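EvdO1 (Micromonospora carbonacea, PDB 4XBZ) probably catalyses an oxidative cyclization in orthosomycin biosynthesis, as a double-stranded beta-helix oxygenase of the phytanoyl-CoA dioxygenase family. Local coordinates at residues A[70-75]-A[255-260]; A[129-134]-A[177-182]. All blocks are in the same frame, centred on the assembly; numbering follows the deposited sequence.

Contact 1: A[70-75]-A[255-260]; sequences ADVQEA and RVIYFE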
loop_
_atom_site.group_PDB
_atom_site.type_symbol
_atom_site.label_atom_id
_atom_site.label_comp_id
_atom_site.label_asym_id
_atom_site.label_seq_id
_atom_site.Cartn_x
_atom_site.Cartn_y
_atom_site.Cartn_z
ATOM N N ALA A 70 -13.938 16.853 -20.948
ATOM C CA ALA A 70 -14.178 17.168 -22.349
ATOM C C ALA A 70 -12.867 17.137 -23.147
ATOM O O ALA A 70 -12.817 16.538 -24.221
ATOM C CB ALA A 70 -14.869 18.522 -22.490
ATOM N N ASP A 71 -11.805 17.752 -22.625
ATOM C CA ASP A 71 -10.533 17.744 -23.356
ATOM C C ASP A 71 -10.083 16.308 -23.617
ATOM O O ASP A 71 -9.566 15.992 -24.688
ATOM C CB ASP A 71 -9.434 18.498 -22.599
ATOM C CG ASP A 71 -9.821 19.931 -22.262
ATOM O OD1 ASP A 71 -10.778 20.455 -22.856
ATOM O OD2 ASP A 71 -9.152 20.540 -21.394
ATOM N N VAL A 72 -10.310 15.435 -22.638
ATOM C CA VAL A 72 -9.846 14.059 -22.725
ATOM C C VAL A 72 -10.776 13.221 -23.615
ATOM O O VAL A 72 -10.328 12.353 -24.372
ATOM C CB VAL A 72 -9.713 13.444 -21.314
ATOM C CG1 VAL A 72 -9.573 11.960 -21.396
ATOM C CG2 VAL A 72 -8.491 14.034 -20.611
ATOM N N GLN A 73 -12.071 13.503 -23.538
ATOM C CA GLN A 73 -13.042 12.872 -24.433
ATOM C C GLN A 73 -12.722 13.148 -25.901
ATOM O O GLN A 73 -12.884 12.265 -26.735
ATOM C CB GLN A 73 -14.469 13.349 -24.120
ATOM C CG GLN A 73 -15.129 12.602 -22.985
ATOM C CD GLN A 73 -16.327 13.344 -22.403
ATOM O OE1 GLN A 73 -16.408 14.576 -22.476
ATOM N NE2 GLN A 73 -17.264 12.595 -21.818
ATOM N N GLU A 74 -12.286 14.372 -26.208
ATOM C CA GLU A 74 -12.041 14.774 -27.594
ATOM C C GLU A 74 -10.728 14.196 -28.086
ATOM O O GLU A 74 -10.589 13.870 -29.266
ATOM C CB GLU A 74 -12.042 16.303 -27.731
ATOM C CG GLU A 74 -11.504 16.844 -29.077
ATOM C CD GLU A 74 -12.253 16.321 -30.317
ATOM O OE1 GLU A 74 -13.481 16.064 -30.249
ATOM O OE2 GLU A 74 -11.600 16.165 -31.378
ATOM N N ALA A 75 -9.768 14.057 -27.174
ATOM C CA ALA A 75 -8.509 13.403 -27.513
ATOM C C ALA A 75 -8.756 11.916 -27.785
ATOM O O ALA A 75 -8.149 11.327 -28.678
ATOM C CB ALA A 75 -7.478 13.599 -26.400
ATOM N N ARG A 255 -15.471 4.016 -23.777
ATOM C CA ARG A 255 -14.041 4.266 -23.818
ATOM C C ARG A 255 -13.476 4.437 -22.403
ATOM O O ARG A 255 -13.990 5.231 -21.605
ATOM C CB ARG A 255 -13.737 5.507 -24.671
ATOM C CG ARG A 255 -14.353 5.487 -26.080
ATOM C CD ARG A 255 -14.403 6.886 -26.678
ATOM N NE ARG A 255 -15.237 7.806 -25.906
ATOM C CZ ARG A 255 -15.149 9.131 -25.974
ATOM N NH1 ARG A 255 -14.253 9.692 -26.782
ATOM N NH2 ARG A 255 -15.942 9.895 -25.222
ATOM N N VAL A 256 -12.409 3.694 -22.113
ATOM C CA VAL A 256 -11.693 3.822 -20.850
ATOM C C VAL A 256 -10.187 3.981 -21.079
ATOM O O VAL A 256 -9.579 3.204 -21.813
ATOM C CB VAL A 256 -11.924 2.602 -19.931
ATOM C CG1 VAL A 256 -11.119 2.757 -18.629
ATOM C CG2 VAL A 256 -13.403 2.426 -19.620
ATOM N N ILE A 257 -9.600 4.995 -20.449
ATOM C CA ILE A 257 -8.156 5.192 -20.457
ATOM C C ILE A 257 -7.540 4.516 -19.231
ATOM O O ILE A 257 -7.909 4.849 -18.102
ATOM C CB ILE A 257 -7.794 6.692 -20.461
ATOM C CG1 ILE A 257 -8.029 7.294 -21.840
ATOM C CG2 ILE A 257 -6.342 6.914 -20.070
ATOM C CD1 ILE A 257 -7.850 8.793 -21.866
ATOM N N TYR A 258 -6.634 3.562 -19.465
ATOM C CA TYR A 258 -6.000 2.779 -18.396
ATOM C C TYR A 258 -4.545 3.161 -18.207
ATOM O O TYR A 258 -3.733 3.046 -19.131
ATOM C CB TYR A 258 -6.063 1.263 -18.666
ATOM C CG TYR A 258 -7.434 0.647 -18.481
ATOM C CD1 TYR A 258 -7.912 0.317 -17.211
ATOM C CD2 TYR A 258 -8.257 0.394 -19.579
ATOM C CE1 TYR A 258 -9.172 -0.249 -17.036
ATOM C CE2 TYR A 258 -9.522 -0.160 -19.412
ATOM C CZ TYR A 258 -9.980 -0.482 -18.135
ATOM O OH TYR A 258 -11.243 -1.039 -17.978
ATOM N N PHE A 259 -4.235 3.593 -16.991
ATOM C CA PHE A 259 -2.866 3.740 -16.497
ATOM C C PHE A 259 -2.537 2.655 -15.465
ATOM O O PHE A 259 -3.167 2.635 -14.409
ATOM C CB PHE A 259 -2.681 5.099 -15.824
ATOM C CG PHE A 259 -2.910 6.278 -16.714
ATOM C CD1 PHE A 259 -2.788 6.178 -18.097
ATOM C CD2 PHE A 259 -3.202 7.516 -16.155
ATOM C CE1 PHE A 259 -2.988 7.292 -18.897
ATOM C CE2 PHE A 259 -3.406 8.628 -16.945
ATOM C CZ PHE A 259 -3.300 8.523 -18.314
ATOM N N GLU A 260 -1.571 1.772 -15.735
ATOM C CA GLU A 260 -1.038 0.905 -14.667
ATOM C C GLU A 260 0.151 1.536 -13.937
ATOM O O GLU A 260 0.932 2.291 -14.515
ATOM C CB GLU A 260 -0.602 -0.469 -15.179
ATOM C CG GLU A 260 -0.339 -1.463 -14.023
ATOM C CD GLU A 260 0.525 -2.674 -14.415
ATOM O OE1 GLU A 260 1.772 -2.535 -14.546
ATOM O OE2 GLU A 260 -0.042 -3.775 -14.574
#

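Contact 2: A[129-134]-A[177-182]; sequences RIMEQL and RVIDAG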
loop_
_atom_site.group_PDB
_atom_site.type_symbol
_atom_site.label_atom_id
_atom_site.label_comp_id
_atom_site.label_asym_id
_atom_site.label_seq_id
_atom_site.Cartn_x
_atom_site.Cartn_y
_atom_site.Cartn_z
ATOM N N ARG A 129 -1.542 11.376 -6.128
ATOM C CA ARG A 129 -1.513 11.352 -4.669
ATOM C C ARG A 129 -2.248 10.138 -4.119
ATOM O O ARG A 129 -1.877 9.621 -3.054
ATOM C CB ARG A 129 -2.092 12.642 -4.072
ATOM C CG ARG A 129 -1.057 13.765 -4.028
ATOM C CD ARG A 129 -1.406 14.862 -3.024
ATOM N NE ARG A 129 -2.293 15.881 -3.578
ATOM C CZ ARG A 129 -1.913 16.820 -4.443
ATOM N NH1 ARG A 129 -0.658 16.869 -4.881
ATOM N NH2 ARG A 129 -2.796 17.711 -4.883
ATOM N N ILE A 130 -3.283 9.688 -4.830
ATOM C CA ILE A 130 -3.967 8.459 -4.451
ATOM C C ILE A 130 -3.053 7.269 -4.691
ATOM O O ILE A 130 -2.880 6.428 -3.802
ATOM C CB ILE A 130 -5.268 8.234 -5.229
ATOM C CG1 ILE A 130 -6.327 9.260 -4.827
ATOM C CG2 ILE A 130 -5.769 6.811 -4.991
ATOM C CD1 ILE A 130 -7.497 9.318 -5.801
ATOM N N MET A 131 -2.489 7.202 -5.901
ATOM C CA MET A 131 -1.527 6.163 -6.260
ATOM C C MET A 131 -0.369 6.093 -5.279
ATOM O O MET A 131 0.049 5.009 -4.880
ATOM C CB MET A 131 -0.984 6.379 -7.682
ATOM C CG MET A 131 -1.964 5.987 -8.800
ATOM S SD MET A 131 -2.470 4.244 -8.748
ATOM C CE MET A 131 -3.966 4.358 -7.785
ATOM N N GLU A 132 0.142 7.250 -4.881
ATOM C CA GLU A 132 1.237 7.270 -3.925
ATOM C C GLU A 132 0.855 6.647 -2.590
ATOM O O GLU A 132 1.689 6.006 -1.968
ATOM C CB GLU A 132 1.745 8.686 -3.680
ATOM C CG GLU A 132 3.183 8.675 -3.204
ATOM C CD GLU A 132 3.467 9.684 -2.118
ATOM O OE1 GLU A 132 2.509 10.069 -1.404
ATOM O OE2 GLU A 132 4.651 10.094 -1.991
ATOM N N GLN A 133 -0.387 6.837 -2.146
ATOM C CA GLN A 133 -0.837 6.208 -0.906
ATOM C C GLN A 133 -1.013 4.701 -1.097
ATOM O O GLN A 133 -0.788 3.922 -0.167
ATOM C CB GLN A 133 -2.145 6.834 -0.395
ATOM C CG GLN A 133 -1.945 8.096 0.429
ATOM C CD GLN A 133 -0.948 7.908 1.592
ATOM O OE1 GLN A 133 -1.243 7.221 2.584
ATOM N NE2 GLN A 133 0.224 8.542 1.483
ATOM N N LEU A 134 -1.391 4.291 -2.303
ATOM C CA LEU A 134 -1.726 2.892 -2.541
ATOM C C LEU A 134 -0.537 2.078 -3.026
ATOM O O LEU A 134 -0.274 0.993 -2.531
ATOM C CB LEU A 134 -2.878 2.790 -3.540
ATOM C CG LEU A 134 -4.205 3.417 -3.086
ATOM C CD1 LEU A 134 -5.301 3.181 -4.122
ATOM C CD2 LEU A 134 -4.624 2.866 -1.741
ATOM N N ARG A 177 -0.467 -3.387 -4.854
ATOM C CA ARG A 177 0.642 -2.474 -5.100
ATOM C C ARG A 177 0.846 -2.299 -6.604
ATOM O O ARG A 177 1.454 -1.327 -7.051
ATOM C CB ARG A 177 1.913 -2.997 -4.414
ATOM C CG ARG A 177 1.642 -3.404 -2.942
ATOM C CD ARG A 177 2.712 -4.338 -2.392
ATOM N NE ARG A 177 3.941 -3.599 -2.227
ATOM C CZ ARG A 177 5.156 -4.116 -2.350
ATOM N NH1 ARG A 177 5.321 -5.404 -2.621
ATOM N NH2 ARG A 177 6.209 -3.324 -2.182
ATOM N N VAL A 178 0.314 -3.250 -7.371
ATOM C CA VAL A 178 0.261 -3.150 -8.821
ATOM C C VAL A 178 -1.183 -2.883 -9.234
ATOM O O VAL A 178 -2.069 -3.711 -9.035
ATOM C CB VAL A 178 0.778 -4.429 -9.507
ATOM C CG1 VAL A 178 0.697 -4.288 -11.016
ATOM C CG2 VAL A 178 2.207 -4.725 -9.051
ATOM N N ILE A 179 -1.414 -1.711 -9.804
ATOM C CA ILE A 179 -2.761 -1.176 -9.911
ATOM C C ILE A 179 -3.062 -0.614 -11.307
ATOM O O ILE A 179 -2.260 0.124 -11.889
ATOM C CB ILE A 179 -2.988 -0.067 -8.857
ATOM C CG1 ILE A 179 -2.689 -0.585 -7.445
ATOM C CG2 ILE A 179 -4.411 0.508 -8.963
ATOM C CD1 ILE A 179 -2.935 0.441 -6.356
ATOM N N ASP A 180 -4.228 -0.994 -11.818
ATOM C CA ASP A 180 -4.857 -0.375 -12.982
ATOM C C ASP A 180 -5.753 0.795 -12.587
ATOM O O ASP A 180 -6.680 0.627 -11.796
ATOM C CB ASP A 180 -5.706 -1.397 -13.723
ATOM C CG ASP A 180 -5.007 -1.977 -14.902
ATOM O OD1 ASP A 180 -4.219 -1.241 -15.533
ATOM O OD2 ASP A 180 -5.243 -3.164 -15.192
ATOM N N ALA A 181 -5.487 1.975 -13.133
ATOM C CA ALA A 181 -6.411 3.088 -12.976
ATOM C C ALA A 181 -7.180 3.265 -14.275
ATOM O O ALA A 181 -6.589 3.550 -15.326
ATOM C CB ALA A 181 -5.686 4.352 -12.609
ATOM N N GLY A 182 -8.495 3.075 -14.198
ATOM C CA GLY A 182 -9.363 3.169 -15.358
ATOM C C GLY A 182 -10.137 4.459 -15.289
ATOM O O GLY A 182 -10.987 4.628 -14.415
#

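Contact 1: A[70-75]-A[255-260]
Arg-255 reaches across to the helix and gives NH1 to the backbone carbonyl of Gln-73, with 2.9 Å between NH1 and O. The bond is moderately bent, 144° at the hydrogen; it uses a lone pair in the carbonyl plane, and the oxygen is tilted slightly from the guanidinium plane. The other terminal nitrogen lies against the Gln-73 side chain, Arg-255 NH2 being 3.6 Å from Gln-73 CG. Here the two side chains cross at about a right angle, yet the amide and guanidinium planes are only 15° apart. The arginine leaves its backbone toward the helix, and a bend at chi3 (-62°) sets the direction of its guanidinium end. The polar ends have partners beyond the helix: Arg-255 NE forms a salt bridge with Asp-186, and Gln-73 NE2 bonds to the carbonyl of Leu-185. Two residues on, within the strand, Ile-257 puts CD1 3.6 Å from Val-72 CG1, carried there by its extended CG1-CD1 arm. A methionine in place of Arg-255 would probably cost the Gln-73 carbonyl this donor and leave Asp-186 without this positive partner. The chemistry thus implies a mixed join, a buried guanidinium bridging helix backbone and carboxylate next to an aliphatic contact.

Contact 2: A[129-134]-A[177-182]
Met-131, the first residue of 129-134 to touch the strand, brings its methyl end to Ile-179, with CE 4.1 Å from CG2. Its CB does not point straight at the strand; bends at chi2 (-59°) and chi3 (93°) carry the thioether end nearer, and the two side chains meet at a slant. The Met-131 side chain also packs on Tyr-261 and Leu-237, from the strands flanking 179-184. Next, Glu-132 and Gln-133 face the second subunit, where Gln-133 packs on Val-49 of that chain. One turn after Met-131, Leu-134 offers the root of its side chain, its CB lying 3.7 Å from Ile-179 CD1. The isoleucine thus divides its branches: CG2, anti to its backbone N, serves Met-131, while the extended CG1-CD1 arm (chi2 -178°) serves Leu-134. Phe-52 of helix 46-55 packs on both Leu-134 and Ile-179, adding to the apolar cluster. At the helix end the Leu-134 carbonyl O accepts a bond from Arg-53 NH1. Such packing of a helix on the outer face of the major sheet is characteristic of the double-stranded beta-helix; Asp-180, beside Ile-179, points away from the helix, toward the side where Asp-162 binds nickel.

In the fold
From the N terminus, helix 66-86 comes first, and contact 1 joins it to strand 256-263 across 179 intervening residues, so much of the strand-bearing part of the chain, including strands 139-147, 179-184 and 235-239, lies within this loop. Helix 125-134 follows, and contact 2 closes a much shorter loop of 42 residues on strand 179-184. The shorter loop is wholly contained in the longer; the two do not cross. The centres of the contacts are about 17 Å apart, but their strands are antiparallel neighbours in the large mixed sheet, tied by a probable hydrogen bond of 2.7 Å from Ala-181 N to Phe-259 O. Two helices distant in sequence are thereby packed against adjacent strands of one sheet.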